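Local coordinates for protein proline dehydrogenase (Bradyrhizobium japonicum USDA 110, PDB 3HAZ) that probably oxidises proline to glutamate in two steps, through an FAD-dependent proline dehydrogenase and an NAD-dependent aldehyde dehydrogenase carried on one chain, at residues I142-K147 with R923-I928; D265-A270 with K304-F309; L578-H583 with H700-P705. One frame throughout, in Å; residues are numbered along the deposited sequence.

Interaction 1 of 3, residues I142-K147 with R923-I928; sequences IGRLVK and RIDDSI
Arg144 lays its guanidinium group against the first turn of helix 925-934, with the CB of Asp925 over one face of the group and the carboxylate of Asp926 at its NE and NH1 atoms. The stronger bond runs from Arg144 NH1 to Asp926 OD1 at 2.8 Å, with an N-H...O angle of 148°. A second, from Arg144 NE to Asp926 OD2, is weak: 3.2 Å and 131°. The flat groups do not dock in a common plane, since they stand 73° apart and OD1 is approached from above the carboxylate plane. Asp925 adds charge rather than a bond; its OD2 is a long 3.8 Å from Arg144 NH2 and lies well off the guanidinium plane. The arginine spans the gap because its chain is extended from CG to NE, the nearest CA atoms, those of Arg144 and Asp926, being 9.1 Å apart. Outside the segments, Glu929 also pairs with NH1 of Arg144, and the backbone N of Gly140 bonds to Asp926 OD2. Shortened to an alanine, this position would probably cost Asp926 and Glu929 their arginine mate and open a gap between the helices. The arrangement is a salt-bridge network at a surface between domains, joining helix 140-149, in the N-terminal region related to the PutA DNA-binding domain family, to the aldehyde dehydrogenase part.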
# COMPACT_ATOMS: atom_id res chain seq x y z
N ILE A 142 42.52 -10.67 4.92
CA ILE A 142 43.25 -10.98 3.71
C ILE A 142 42.66 -12.20 3.01
O ILE A 142 42.51 -12.21 1.79
CB ILE A 142 44.75 -11.22 4.01
CG1 ILE A 142 45.35 -9.98 4.65
CG2 ILE A 142 45.51 -11.60 2.74
CD1 ILE A 142 46.80 -10.18 5.11
N GLY A 143 42.33 -13.23 3.78
CA GLY A 143 41.74 -14.43 3.20
C GLY A 143 40.40 -14.12 2.56
O GLY A 143 40.09 -14.62 1.47
N ARG A 144 39.60 -13.29 3.22
CA ARG A 144 38.31 -12.92 2.66
C ARG A 144 38.51 -12.12 1.37
O ARG A 144 37.77 -12.29 0.39
CB ARG A 144 37.47 -12.14 3.67
CG ARG A 144 36.85 -13.01 4.77
CD ARG A 144 35.89 -12.20 5.65
NE ARG A 144 35.24 -13.03 6.65
CZ ARG A 144 34.19 -12.66 7.37
NH1 ARG A 144 33.66 -13.49 8.27
NH2 ARG A 144 33.65 -11.46 7.20
N LEU A 145 39.53 -11.27 1.36
CA LEU A 145 39.89 -10.50 0.18
C LEU A 145 40.32 -11.43 -0.95
O LEU A 145 39.97 -11.23 -2.11
CB LEU A 145 41.02 -9.54 0.52
CG LEU A 145 41.12 -8.23 -0.25
CD1 LEU A 145 39.75 -7.58 -0.40
CD2 LEU A 145 42.08 -7.30 0.48
N VAL A 146 41.08 -12.47 -0.60
CA VAL A 146 41.58 -13.43 -1.58
C VAL A 146 40.43 -14.21 -2.21
O VAL A 146 40.39 -14.41 -3.42
CB VAL A 146 42.61 -14.40 -0.96
CG1 VAL A 146 42.80 -15.63 -1.84
CG2 VAL A 146 43.94 -13.69 -0.73
N LYS A 147 39.50 -14.65 -1.38
CA LYS A 147 38.33 -15.36 -1.86
C LYS A 147 37.53 -14.49 -2.84
O LYS A 147 37.02 -14.99 -3.85
CB LYS A 147 37.46 -15.82 -0.68
CG LYS A 147 36.18 -16.56 -1.05
CD LYS A 147 35.54 -17.20 0.18
CE LYS A 147 34.20 -17.86 -0.14
NZ LYS A 147 33.07 -16.88 -0.17
N ARG A 923 40.66 -6.83 14.63
CA ARG A 923 40.28 -6.37 13.31
C ARG A 923 39.63 -7.53 12.55
O ARG A 923 38.89 -7.32 11.59
CB ARG A 923 41.53 -5.88 12.56
CG ARG A 923 41.26 -4.97 11.36
CD ARG A 923 42.54 -4.23 10.97
NE ARG A 923 43.47 -5.09 10.25
CZ ARG A 923 44.79 -4.95 10.25
NH1 ARG A 923 45.55 -5.79 9.56
NH2 ARG A 923 45.36 -3.97 10.94
N ILE A 924 39.90 -8.75 13.01
CA ILE A 924 39.59 -9.96 12.24
C ILE A 924 38.18 -10.51 12.47
O ILE A 924 37.92 -11.21 13.45
CB ILE A 924 40.64 -11.05 12.52
CG1 ILE A 924 42.05 -10.46 12.41
CG2 ILE A 924 40.45 -12.23 11.58
CD1 ILE A 924 43.17 -11.46 12.66
N ASP A 925 37.28 -10.22 11.54
CA ASP A 925 35.90 -10.69 11.63
C ASP A 925 35.78 -12.19 11.90
O ASP A 925 34.96 -12.60 12.71
CB ASP A 925 35.11 -10.31 10.38
CG ASP A 925 34.79 -8.82 10.32
OD1 ASP A 925 34.81 -8.16 11.38
OD2 ASP A 925 34.51 -8.32 9.22
N ASP A 926 36.59 -13.00 11.23
CA ASP A 926 36.51 -14.45 11.44
C ASP A 926 36.90 -14.86 12.87
O ASP A 926 36.36 -15.81 13.43
CB ASP A 926 37.35 -15.21 10.41
CG ASP A 926 36.78 -15.11 9.00
OD1 ASP A 926 35.59 -15.45 8.82
OD2 ASP A 926 37.51 -14.70 8.07
N SER A 927 37.86 -14.14 13.46
CA SER A 927 38.27 -14.41 14.83
C SER A 927 37.17 -14.01 15.81
O SER A 927 36.79 -14.77 16.70
CB SER A 927 39.56 -13.67 15.17
OG SER A 927 40.65 -14.14 14.41
N ILE A 928 36.66 -12.79 15.64
CA ILE A 928 35.55 -12.30 16.44
C ILE A 928 34.37 -13.26 16.38
O ILE A 928 33.77 -13.60 17.41
CB ILE A 928 35.09 -10.91 15.94
CG1 ILE A 928 36.19 -9.88 16.18
CG2 ILE A 928 33.77 -10.49 16.60
CD1 ILE A 928 36.09 -8.66 15.26

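Interaction 2 of 3, residues D265-A270 with K304-F309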
# COMPACT_ATOMS: atom_id res chain seq x y z
N ASP A 265 57.20 25.68 25.15
CA ASP A 265 58.56 25.24 24.81
C ASP A 265 58.66 24.91 23.33
O ASP A 265 59.59 25.33 22.64
CB ASP A 265 58.94 24.03 25.67
CG ASP A 265 60.40 23.63 25.53
OD1 ASP A 265 61.08 24.09 24.58
OD2 ASP A 265 60.88 22.86 26.37
N LEU A 266 57.68 24.16 22.83
CA LEU A 266 57.67 23.80 21.41
C LEU A 266 57.49 25.02 20.50
O LEU A 266 58.17 25.13 19.48
CB LEU A 266 56.61 22.74 21.13
CG LEU A 266 56.84 21.33 21.70
CD1 LEU A 266 55.66 20.40 21.37
CD2 LEU A 266 58.16 20.72 21.21
N ALA A 267 56.60 25.94 20.87
CA ALA A 267 56.39 27.17 20.10
C ALA A 267 57.67 28.01 20.03
O ALA A 267 57.99 28.58 18.99
CB ALA A 267 55.25 27.98 20.70
N GLN A 268 58.38 28.09 21.15
CA GLN A 268 59.64 28.83 21.21
C GLN A 268 60.68 28.22 20.28
O GLN A 268 61.43 28.93 19.61
CB GLN A 268 60.16 28.86 22.65
CG GLN A 268 59.25 29.57 23.66
CD GLN A 268 59.79 29.50 25.08
OE1 GLN A 268 60.62 28.64 25.39
NE2 GLN A 268 59.33 30.40 25.95
N ARG A 269 60.72 26.90 20.22
CA ARG A 269 61.66 26.20 19.36
C ARG A 269 61.33 26.46 17.89
O ARG A 269 62.23 26.58 17.06
CB ARG A 269 61.64 24.71 19.65
CG ARG A 269 62.37 24.33 20.94
CD ARG A 269 61.89 22.98 21.44
NE ARG A 269 62.59 22.56 22.64
CZ ARG A 269 63.73 21.89 22.64
NH1 ARG A 269 64.32 21.56 21.49
NH2 ARG A 269 64.30 21.54 23.79
N ALA A 270 60.03 26.52 17.59
CA ALA A 270 59.57 26.82 16.24
C ALA A 270 59.88 28.28 15.89
O ALA A 270 60.32 28.59 14.79
CB ALA A 270 58.07 26.55 16.13
N LYS A 304 56.47 37.04 21.32
CA LYS A 304 56.45 38.32 20.60
C LYS A 304 57.43 38.29 19.42
O LYS A 304 58.44 37.59 19.45
CB LYS A 304 56.84 39.46 21.54
CG LYS A 304 55.80 39.80 22.60
CD LYS A 304 56.38 40.79 23.61
CE LYS A 304 55.31 41.32 24.56
NZ LYS A 304 54.24 42.07 23.83
N GLY A 305 57.12 39.08 18.39
CA GLY A 305 58.02 39.25 17.27
C GLY A 305 58.12 38.02 16.38
O GLY A 305 59.16 37.79 15.76
N TRP A 306 57.04 37.25 16.31
CA TRP A 306 57.01 36.04 15.49
C TRP A 306 55.60 35.84 14.96
O TRP A 306 54.63 35.89 15.72
CB TRP A 306 57.48 34.83 16.30
CG TRP A 306 57.19 33.49 15.69
CD1 TRP A 306 57.58 33.04 14.46
CD2 TRP A 306 56.48 32.40 16.30
NE1 TRP A 306 57.15 31.75 14.26
CE2 TRP A 306 56.47 31.33 15.38
CE3 TRP A 306 55.85 32.23 17.54
CZ2 TRP A 306 55.86 30.11 15.66
CZ3 TRP A 306 55.24 31.01 17.81
CH2 TRP A 306 55.25 29.97 16.87
N ASP A 307 55.49 35.62 13.65
CA ASP A 307 54.20 35.60 12.97
C ASP A 307 53.72 34.19 12.58
O ASP A 307 52.77 34.05 11.80
CB ASP A 307 54.24 36.49 11.71
CG ASP A 307 54.60 37.94 12.02
OD1 ASP A 307 54.45 38.38 13.18
OD2 ASP A 307 55.02 38.66 11.08
N GLY A 308 54.37 33.16 13.10
CA GLY A 308 54.08 31.80 12.67
C GLY A 308 53.11 30.99 13.52
O GLY A 308 52.66 29.92 13.10
N PHE A 309 52.78 31.49 14.71
CA PHE A 309 51.88 30.76 15.60
C PHE A 309 50.46 30.76 15.06
O PHE A 309 50.02 31.74 14.46
CB PHE A 309 51.89 31.34 17.01
CG PHE A 309 51.10 30.54 18.01
CD1 PHE A 309 51.68 29.52 18.73
CD2 PHE A 309 49.75 30.82 18.22
CE1 PHE A 309 50.95 28.78 19.64
CE2 PHE A 309 49.01 30.07 19.13
CZ PHE A 309 49.62 29.06 19.84
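Trp306 is the first residue of segment 304-309 to meet helix 252-272, and its six-membered ring does the touching. CG is anti to the backbone N (chi1 166°), which sets that ring beside Ala267 and Ala270. There the carbonyl of Ala267 lies over one ring face, with O 3.7 Å from Trp306 CH2. The methyl groups of the same helix side add apolar contacts: Ala267 CB is 4.2 Å from Trp306 CZ3, and Ala270 CB is 4.2 Å from Trp306 CZ2, the latter approaching obliquely. NE1 bonds instead to the backbone O of Leu275, just ahead of strand 276-279.

At Gly308 the chain folds back on the tryptophan. Its N stands 3.3 Å above the indole plane, offset toward the rim, and a CB here would collide with Trp306 NE1, so the absence of a side chain fits the close turn. The N of Phe309 sits over the ring in the same manner, 3.5 Å above its plane. Phe309 then opens strand 309-314 of the parallel barrel sheet, as expected for the TIM-barrel clan. Its ring meets Ala267 CB at the edge, near the ring plane, 4.4 Å from CD1; Phe277, Ile294 and Leu298 also touch it. All four residues in contact are buried, and no hydrogen bond joins the two segments. The chemistry is therefore mainly apolar packing, with one helix carbonyl lying over the indole face; small alanines probably let the aromatic rings approach the helix, while the one polar indole atom is satisfied from outside the segments.

Interaction 3 of 3, residues L578-H583 with H700-P705; sequences LEQAAH and HEAGIP
Gln580 packs on Ala702 at the end of helix 689-702: its CB lies 3.7 Å from the carbonyl O of Ala702, and its CG is 4.0 Å from Ala702 CB. CG stands anti to the backbone N (chi1 173°), and the chain then bends at chi2 (63°), placing the amide beside the neighbouring helix end. From there NE2 donates to a water 3.1 Å away, which in turn donates to the backbone O of Glu701 at 2.8 Å, a single-water bridge between the helices. The helix receiving it closes in a Schellman motif, with Gly703 at positive phi (129°) as the first residue to leave helical geometry; a CB there would press on the preceding carbonyl O. Both helices belong to the aldehyde dehydrogenase part of the chain.

Next comes Ala581, where the backbones are nearest, the CA atoms of Ala581 and Ala702 being 5.1 Å apart. The small side chains of both alanines are consistent with so close an approach: Ala702 CB reaches 3.5 Å from Ala581 N, and the two CB atoms are separated by 3.8 Å. Leu698 and Leu699 of helix 689-702 continue the apolar packing against Ala581.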
# COMPACT_ATOMS: atom_id res chain seq x y z
N LEU A 578 4.86 4.75 35.53
CA LEU A 578 6.28 4.61 35.23
C LEU A 578 6.82 5.82 34.47
O LEU A 578 7.89 6.34 34.79
CB LEU A 578 6.55 3.32 34.44
CG LEU A 578 7.01 2.09 35.23
CD1 LEU A 578 6.05 1.78 36.36
CD2 LEU A 578 7.16 0.87 34.31
N GLU A 579 6.06 6.27 33.47
CA GLU A 579 6.50 7.38 32.62
C GLU A 579 6.54 8.71 33.38
O GLU A 579 7.37 9.57 33.10
CB GLU A 579 5.65 7.48 31.36
CG GLU A 579 5.92 6.36 30.37
CD GLU A 579 4.85 6.19 29.31
OE1 GLU A 579 3.73 6.73 29.48
OE2 GLU A 579 5.13 5.52 28.29
N GLN A 580 5.63 8.88 34.34
CA GLN A 580 5.65 10.06 35.19
C GLN A 580 6.85 9.99 36.14
O GLN A 580 7.44 11.01 36.49
CB GLN A 580 4.33 10.22 35.95
CG GLN A 580 4.30 11.34 36.99
CD GLN A 580 4.47 12.72 36.38
OE1 GLN A 580 4.47 12.88 35.16
NE2 GLN A 580 4.61 13.73 37.23
N ALA A 581 7.21 8.78 36.55
CA ALA A 581 8.37 8.57 37.40
C ALA A 581 9.65 8.98 36.67
O ALA A 581 10.50 9.68 37.22
CB ALA A 581 8.45 7.12 37.85
N ALA A 582 9.77 8.53 35.42
CA ALA A 582 10.88 8.95 34.57
C ALA A 582 10.95 10.47 34.50
O ALA A 582 12.01 11.07 34.67
CB ALA A 582 10.75 8.36 33.17
N HIS A 583 9.80 11.10 34.27
CA HIS A 583 9.74 12.56 34.22
C HIS A 583 10.26 13.22 35.50
O HIS A 583 11.02 14.19 35.45
CB HIS A 583 8.31 13.03 33.93
CG HIS A 583 8.12 14.50 34.08
ND1 HIS A 583 8.60 15.41 33.16
CD2 HIS A 583 7.52 15.23 35.06
CE1 HIS A 583 8.29 16.63 33.56
NE2 HIS A 583 7.64 16.55 34.70
N HIS A 700 5.60 6.59 44.39
CA HIS A 700 4.29 6.85 44.97
C HIS A 700 3.74 8.16 44.41
O HIS A 700 2.57 8.24 44.04
CB HIS A 700 4.36 6.93 46.50
CG HIS A 700 4.59 5.61 47.17
ND1 HIS A 700 4.02 4.43 46.74
CD2 HIS A 700 5.32 5.28 48.27
CE1 HIS A 700 4.39 3.44 47.53
NE2 HIS A 700 5.17 3.93 48.47
N GLU A 701 4.58 9.19 44.37
CA GLU A 701 4.17 10.49 43.85
C GLU A 701 3.83 10.40 42.36
O GLU A 701 3.00 11.16 41.86
CB GLU A 701 5.26 11.54 44.08
CG GLU A 701 4.89 12.93 43.59
CD GLU A 701 6.00 13.95 43.77
OE1 GLU A 701 7.00 13.64 44.45
OE2 GLU A 701 5.87 15.07 43.23
N ALA A 702 4.46 9.46 41.66
CA ALA A 702 4.25 9.30 40.23
C ALA A 702 2.95 8.55 39.91
O ALA A 702 2.51 8.54 38.76
CB ALA A 702 5.44 8.59 39.60
N GLY A 703 2.35 7.91 40.91
CA GLY A 703 1.09 7.24 40.69
C GLY A 703 1.02 5.80 41.16
O GLY A 703 -0.01 5.15 41.02
N ILE A 704 2.12 5.28 41.70
CA ILE A 704 2.10 3.95 42.31
C ILE A 704 1.39 4.02 43.66
O ILE A 704 1.82 4.76 44.55
CB ILE A 704 3.51 3.39 42.50
CG1 ILE A 704 4.28 3.41 41.18
CG2 ILE A 704 3.44 1.98 43.07
CD1 ILE A 704 3.61 2.63 40.07
N PRO A 705 0.30 3.26 43.82
CA PRO A 705 -0.44 3.24 45.09
C PRO A 705 0.41 2.80 46.27
O PRO A 705 1.26 1.92 46.14
CB PRO A 705 -1.55 2.21 44.83
CG PRO A 705 -1.74 2.21 43.34
CD PRO A 705 -0.36 2.44 42.78
O HOH W 1 3.27 13.15 39.92

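The three contacts are far apart: centres lie about 48 Å (interactions 1 and 2), about 50 Å (1 and 3) and about 60 Å (2 and 3) from one another, and none touches another. Interaction 1 joins residues 776 positions apart, and the other two are nested within the loop it closes. Interaction 2 closes before interaction 3 opens, and they fall on opposite sides of the chain's centre. Interaction 2 is local to the proline dehydrogenase barrel, whereas interaction 3 pairs helices 571-587 and 689-702 of the aldehyde dehydrogenase part. Interaction 1 alone bridges family regions, bringing the N-terminal helical part against the C-terminal enzyme, consistent with one chain that holds both activities together.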